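PDB 4N6D: TRAP dicarboxylate transporter-DctP subunit from Desulfovibrio salexigens, which probably binds an organic acid in the periplasm and hands it to the membrane subunits of a TRAP transporter. Local coordinates for residues Y34-P39 and V46-W51; P38-F43 and T67-T72. All blocks are in the same frame, centred on the assembly; numbering follows the deposited sequence.

Contact 1. Residues Y34-P39 and V46-W51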
loop_
_atom_site.group_PDB
_atom_site.type_symbol
_atom_site.label_atom_id
_atom_site.label_comp_id
_atom_site.label_asym_id
_atom_site.label_seq_id
_atom_site.Cartn_x
_atom_site.Cartn_y
_atom_site.Cartn_z
ATOM N N TYR A 34 -4.013 -13.522 14.899
ATOM C CA TYR A 34 -3.680 -12.458 13.969
ATOM C C TYR A 34 -4.525 -12.674 12.710
ATOM O O TYR A 34 -4.300 -13.611 11.924
ATOM C CB TYR A 34 -2.159 -12.505 13.735
ATOM C CG TYR A 34 -1.509 -11.366 12.986
ATOM C CD1 TYR A 34 -0.235 -10.962 13.327
ATOM C CD2 TYR A 34 -2.121 -10.742 11.908
ATOM C CE1 TYR A 34 0.421 -9.954 12.623
ATOM C CE2 TYR A 34 -1.475 -9.724 11.212
ATOM C CZ TYR A 34 -0.198 -9.348 11.573
ATOM O OH TYR A 34 0.490 -8.363 10.901
ATOM N N ALA A 35 -5.551 -11.833 12.566
ATOM C CA ALA A 35 -6.467 -11.892 11.431
ATOM C C ALA A 35 -5.893 -11.110 10.260
ATOM O O ALA A 35 -5.290 -10.066 10.448
ATOM C CB ALA A 35 -7.828 -11.330 11.824
ATOM N N ASN A 36 -6.099 -11.619 9.054
ATOM C CA ASN A 36 -5.627 -10.954 7.852
ATOM C C ASN A 36 -6.572 -11.276 6.705
ATOM O O ASN A 36 -6.881 -12.436 6.478
ATOM C CB ASN A 36 -4.204 -11.418 7.550
ATOM C CG ASN A 36 -3.326 -10.311 7.054
ATOM O OD1 ASN A 36 -3.773 -9.442 6.298
ATOM N ND2 ASN A 36 -2.062 -10.331 7.475
ATOM N N PHE A 37 -7.044 -10.266 5.989
ATOM C CA PHE A 37 -8.122 -10.480 5.036
ATOM C C PHE A 37 -7.708 -11.092 3.662
ATOM O O PHE A 37 -8.465 -11.891 3.089
ATOM C CB PHE A 37 -8.928 -9.192 4.837
ATOM C CG PHE A 37 -8.178 -8.113 4.129
ATOM C CD1 PHE A 37 -8.110 -8.089 2.734
ATOM C CD2 PHE A 37 -7.522 -7.124 4.846
ATOM C CE1 PHE A 37 -7.400 -7.095 2.080
ATOM C CE2 PHE A 37 -6.801 -6.135 4.199
ATOM C CZ PHE A 37 -6.742 -6.123 2.808
ATOM N N PRO A 38 -6.525 -10.731 3.144
ATOM C CA PRO A 38 -6.178 -11.198 1.801
ATOM C C PRO A 38 -5.622 -12.620 1.809
ATOM O O PRO A 38 -5.367 -13.172 2.885
ATOM C CB PRO A 38 -5.085 -10.219 1.365
ATOM C CG PRO A 38 -4.388 -9.872 2.615
ATOM C CD PRO A 38 -5.450 -9.899 3.728
ATOM N N PRO A 39 -5.463 -13.225 0.626
ATOM C CA PRO A 39 -4.914 -14.584 0.556
ATOM C C PRO A 39 -3.499 -14.722 1.126
ATOM O O PRO A 39 -2.717 -13.770 1.114
ATOM C CB PRO A 39 -4.890 -14.873 -0.942
ATOM C CG PRO A 39 -5.939 -13.985 -1.515
ATOM C CD PRO A 39 -5.875 -12.733 -0.700
ATOM N N VAL A 46 2.300 -12.448 4.020
ATOM C CA VAL A 46 3.702 -12.861 4.100
ATOM C C VAL A 46 4.421 -12.113 5.216
ATOM O O VAL A 46 5.162 -12.708 6.010
ATOM C CB VAL A 46 4.421 -12.648 2.749
ATOM C CG1 VAL A 46 5.929 -12.802 2.892
ATOM C CG2 VAL A 46 3.890 -13.624 1.728
ATOM N N GLN A 47 4.207 -10.808 5.314
ATOM C CA GLN A 47 4.865 -10.081 6.387
ATOM C C GLN A 47 4.320 -10.533 7.736
ATOM O O GLN A 47 5.076 -10.607 8.709
ATOM C CB GLN A 47 4.766 -8.561 6.199
ATOM C CG GLN A 47 3.384 -7.977 6.405
ATOM C CD GLN A 47 2.957 -7.852 7.866
ATOM O OE1 GLN A 47 3.780 -7.645 8.776
ATOM N NE2 GLN A 47 1.650 -7.938 8.089
ATOM N N MET A 48 3.027 -10.854 7.804
ATOM C CA MET A 48 2.443 -11.350 9.058
ATOM C C MET A 48 3.216 -12.594 9.559
ATOM O O MET A 48 3.586 -12.714 10.741
ATOM C CB MET A 48 0.964 -11.655 8.861
ATOM C CG MET A 48 0.338 -12.541 9.929
ATOM S SD MET A 48 -1.370 -12.999 9.536
ATOM C CE MET A 48 -1.136 -14.066 8.093
ATOM N N GLU A 49 3.498 -13.521 8.655
ATOM C CA GLU A 49 4.209 -14.740 9.056
ATOM C C GLU A 49 5.615 -14.435 9.537
ATOM O O GLU A 49 6.097 -15.058 10.470
ATOM C CB GLU A 49 4.281 -15.769 7.923
ATOM C CG GLU A 49 2.928 -16.271 7.454
ATOM C CD GLU A 49 2.158 -17.012 8.533
ATOM O OE1 GLU A 49 2.791 -17.560 9.457
ATOM O OE2 GLU A 49 0.916 -17.033 8.461
ATOM N N ARG A 50 6.293 -13.495 8.881
ATOM C CA ARG A 50 7.648 -13.124 9.308
ATOM C C ARG A 50 7.618 -12.452 10.684
ATOM O O ARG A 50 8.471 -12.711 11.543
ATOM C CB ARG A 50 8.300 -12.221 8.267
ATOM C CG ARG A 50 9.787 -11.942 8.537
ATOM C CD ARG A 50 9.973 -10.602 9.178
ATOM N NE ARG A 50 11.376 -10.402 9.541
ATOM C CZ ARG A 50 11.828 -9.335 10.193
ATOM N NH1 ARG A 50 10.998 -8.353 10.524
ATOM N NH2 ARG A 50 13.128 -9.247 10.493
ATOM N N TRP A 51 6.602 -11.629 10.904
ATOM C CA TRP A 51 6.434 -10.964 12.183
ATOM C C TRP A 51 6.231 -12.005 13.280
ATOM O O TRP A 51 6.853 -11.925 14.335
ATOM C CB TRP A 51 5.251 -10.018 12.102
ATOM C CG TRP A 51 5.033 -9.161 13.321
ATOM C CD1 TRP A 51 5.583 -7.934 13.556
ATOM C CD2 TRP A 51 4.173 -9.437 14.429
ATOM N NE1 TRP A 51 5.143 -7.438 14.763
ATOM C CE2 TRP A 51 4.272 -8.340 15.317
ATOM C CE3 TRP A 51 3.341 -10.512 14.774
ATOM C CZ2 TRP A 51 3.557 -8.273 16.504
ATOM C CZ3 TRP A 51 2.635 -10.446 15.974
ATOM C CH2 TRP A 51 2.758 -9.342 16.820
HETATM O O HOH W 1 2.918 -7.500 11.391
#

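Contact 2. Residues P38-F43 and T67-T72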
loop_
_atom_site.group_PDB
_atom_site.type_symbol
_atom_site.label_atom_id
_atom_site.label_comp_id
_atom_site.label_asym_id
_atom_site.label_seq_id
_atom_site.Cartn_x
_atom_site.Cartn_y
_atom_site.Cartn_z
ATOM N N PRO A 38 -6.525 -10.731 3.144
ATOM C CA PRO A 38 -6.178 -11.198 1.801
ATOM C C PRO A 38 -5.622 -12.620 1.809
ATOM O O PRO A 38 -5.367 -13.172 2.885
ATOM C CB PRO A 38 -5.085 -10.219 1.365
ATOM C CG PRO A 38 -4.388 -9.872 2.615
ATOM C CD PRO A 38 -5.450 -9.899 3.728
ATOM N N PRO A 39 -5.463 -13.225 0.626
ATOM C CA PRO A 39 -4.914 -14.584 0.556
ATOM C C PRO A 39 -3.499 -14.722 1.126
ATOM O O PRO A 39 -2.717 -13.770 1.114
ATOM C CB PRO A 39 -4.890 -14.873 -0.942
ATOM C CG PRO A 39 -5.939 -13.985 -1.515
ATOM C CD PRO A 39 -5.875 -12.733 -0.700
ATOM N N ALA A 40 -3.182 -15.922 1.602
ATOM C CA ALA A 40 -1.876 -16.219 2.208
ATOM C C ALA A 40 -0.657 -15.788 1.390
ATOM O O ALA A 40 0.346 -15.337 1.949
ATOM C CB ALA A 40 -1.778 -17.716 2.511
ATOM N N LYS A 41 -0.721 -15.928 0.075
ATOM C CA LYS A 41 0.470 -15.642 -0.741
ATOM C C LYS A 41 0.808 -14.160 -0.864
ATOM O O LYS A 41 1.912 -13.802 -1.298
ATOM C CB LYS A 41 0.313 -16.242 -2.148
ATOM C CG LYS A 41 0.490 -17.748 -2.192
ATOM C CD LYS A 41 0.179 -18.312 -3.583
ATOM C CE LYS A 41 -0.329 -19.750 -3.521
ATOM N NZ LYS A 41 -0.708 -20.264 -4.877
ATOM N N THR A 42 -0.134 -13.291 -0.503
ATOM C CA THR A 42 0.023 -11.858 -0.739
ATOM C C THR A 42 0.844 -11.180 0.361
ATOM O O THR A 42 0.951 -11.682 1.487
ATOM C CB THR A 42 -1.339 -11.154 -0.868
ATOM O OG1 THR A 42 -2.029 -11.192 0.384
ATOM C CG2 THR A 42 -2.196 -11.828 -1.945
ATOM N N PHE A 43 1.407 -10.019 0.048
ATOM C CA PHE A 43 2.374 -9.405 0.945
ATOM C C PHE A 43 1.883 -9.097 2.379
ATOM O O PHE A 43 2.655 -9.247 3.320
ATOM C CB PHE A 43 3.094 -8.204 0.290
ATOM C CG PHE A 43 2.340 -6.903 0.357
ATOM C CD1 PHE A 43 1.425 -6.562 -0.627
ATOM C CD2 PHE A 43 2.580 -6.003 1.385
ATOM C CE1 PHE A 43 0.734 -5.356 -0.561
ATOM C CE2 PHE A 43 1.911 -4.790 1.430
ATOM C CZ PHE A 43 0.980 -4.482 0.472
ATOM N N THR A 67 -1.978 -17.487 13.057
ATOM C CA THR A 67 -2.344 -16.634 11.939
ATOM C C THR A 67 -3.560 -17.152 11.175
ATOM O O THR A 67 -3.773 -18.363 11.018
ATOM C CB THR A 67 -1.170 -16.451 10.985
ATOM O OG1 THR A 67 -0.809 -17.708 10.408
ATOM C CG2 THR A 67 0.031 -15.847 11.707
ATOM N N TYR A 68 -4.346 -16.202 10.677
ATOM C CA TYR A 68 -5.556 -16.496 9.950
ATOM C C TYR A 68 -5.605 -15.687 8.652
ATOM O O TYR A 68 -6.344 -14.711 8.557
ATOM C CB TYR A 68 -6.759 -16.156 10.826
ATOM C CG TYR A 68 -6.878 -17.026 12.058
ATOM C CD1 TYR A 68 -6.176 -16.737 13.206
ATOM C CD2 TYR A 68 -7.704 -18.135 12.056
ATOM C CE1 TYR A 68 -6.287 -17.522 14.342
ATOM C CE2 TYR A 68 -7.829 -18.921 13.163
ATOM C CZ TYR A 68 -7.125 -18.618 14.312
ATOM O OH TYR A 68 -7.261 -19.442 15.401
ATOM N N PRO A 69 -4.808 -16.097 7.653
ATOM C CA PRO A 69 -4.854 -15.477 6.331
ATOM C C PRO A 69 -6.183 -15.755 5.642
ATOM O O PRO A 69 -6.936 -16.653 6.034
ATOM C CB PRO A 69 -3.734 -16.191 5.578
ATOM C CG PRO A 69 -3.693 -17.547 6.212
ATOM C CD PRO A 69 -3.922 -17.282 7.663
ATOM N N GLY A 70 -6.476 -14.983 4.609
ATOM C CA GLY A 70 -7.612 -15.265 3.767
ATOM C C GLY A 70 -8.962 -15.203 4.460
ATOM O O GLY A 70 -9.890 -15.942 4.117
ATOM N N SER A 71 -9.070 -14.299 5.430
ATOM C CA SER A 71 -10.354 -13.945 6.007
ATOM C C SER A 71 -10.977 -15.109 6.769
ATOM O O SER A 71 -12.205 -15.202 6.903
ATOM C CB SER A 71 -11.310 -13.445 4.919
ATOM O OG SER A 71 -10.893 -12.187 4.404
ATOM N N THR A 72 -10.126 -15.975 7.304
ATOM C CA THR A 72 -10.621 -17.151 8.030
ATOM C C THR A 72 -11.055 -16.866 9.463
ATOM O O THR A 72 -11.734 -17.680 10.071
ATOM C CB THR A 72 -9.622 -18.294 8.059
ATOM O OG1 THR A 72 -8.344 -17.860 8.546
ATOM C CG2 THR A 72 -9.486 -18.909 6.648
#

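Contact 1. Residues Y34-P39 and V46-W51
The CB-CG-SD part of Met48 runs across one face of the Tyr34 ring, and the two residues contribute the largest shares of the buried surface. CG sits 3.4 Å from the Tyr34 ring centroid, almost on the ring normal, a CH-pi contact; SD follows over the same face toward CD2, giving a Met-aromatic pair. The methionine runs extended, CG anti to the backbone N, until the bend at chi3 (68°) lifts CE away from the ring face, leaving SD between the ring and Asn36 ND2. That ND2 gives SD of Met48 a weak, nearly straight hydrogen bond of 3.4 Å; its stronger partner is Pro44 O. At the ring's edge, CE1 of Tyr34 approaches CE3 of Trp51 to 3.7 Å in an offset edge-to-face pair, the planes 72° apart. Gln47, its CG between backbone N and carbonyl carbon (chi1 71°) and its chain bent again at chi2, donates from NE2 to Tyr34 OH, near the amide plane, over 3.1 Å. NE2 also reaches Pro44 O, and a water links OE1, itself bound by Gln262, to the hydroxyl. Strand 30-35 and helix 43-58 thus open a beta-alpha-beta unit, with strand 90-94 beside Tyr34 and helix 249-285 against Gln47.

Contact 2. Residues P38-F43 and T67-T72
Pro38 and Gly70 are joined by the one hydrogen bond that spans the two loops: N of Gly70 donates to O of Pro38 over 2.7 Å. The bond is short but bent, 138° at the hydrogen, and the donor stands above the carbonyl plane instead of on a lone pair. At this point the backbones come very close, with CA of Pro39 only 4.2 Å from CA of Gly70, a residue of positive phi with no side chain to come between the two backbones. Apolar contact is confined to a small patch beside this bond, where CB of Pro69 rests against CA of Ala40 at 3.8 Å and against its methyl CB at 3.9 Å. The proline ring also touches Cys45 of helix 43-58. Both loops belong to the beta-alpha-beta unit of strand 30-35, helix 43-58 and strand 63-68: residues 38-43 make the turn from the first strand into the helix, and residues 69-72 follow strand 63-68, which lies beside strand 30-35, parallel to it. Bonds within 38-43 hold its type I turn from Pro39 to Thr42: O of Pro39 accepts from N of Thr42 at 3.1 Å and from OG1 of Thr42 at 2.8 Å, the latter in the carbonyl plane. The other loop folds as a type I' turn from Pro69 to Thr72. From it, Ser71 OG is hydrogen-bonded to O of Phe37, the residue just before the first loop.

Overall arrangement
Contacts 1 and 2 share Pro38 and Pro39 and have centres about 6 Å apart, so one chain segment leaving strand 30-35 serves both. Contact 1 is the buried half, between strand and helix; contact 2 is the surface half, between the loops at the ends of two neighbouring parallel strands. They are stitched together directly: Glu49 OE2 lies 2.7 Å from Thr67 OG1, a probable hydrogen bond, and Met48 CE packs against Thr67 CB at 3.7 Å. Arg81, Met84 and Arg138, which line the site of the iodinated phasing compound, belong to neither contact; the solute site itself is occupied in this open form by the C-terminus of a symmetry-related molecule.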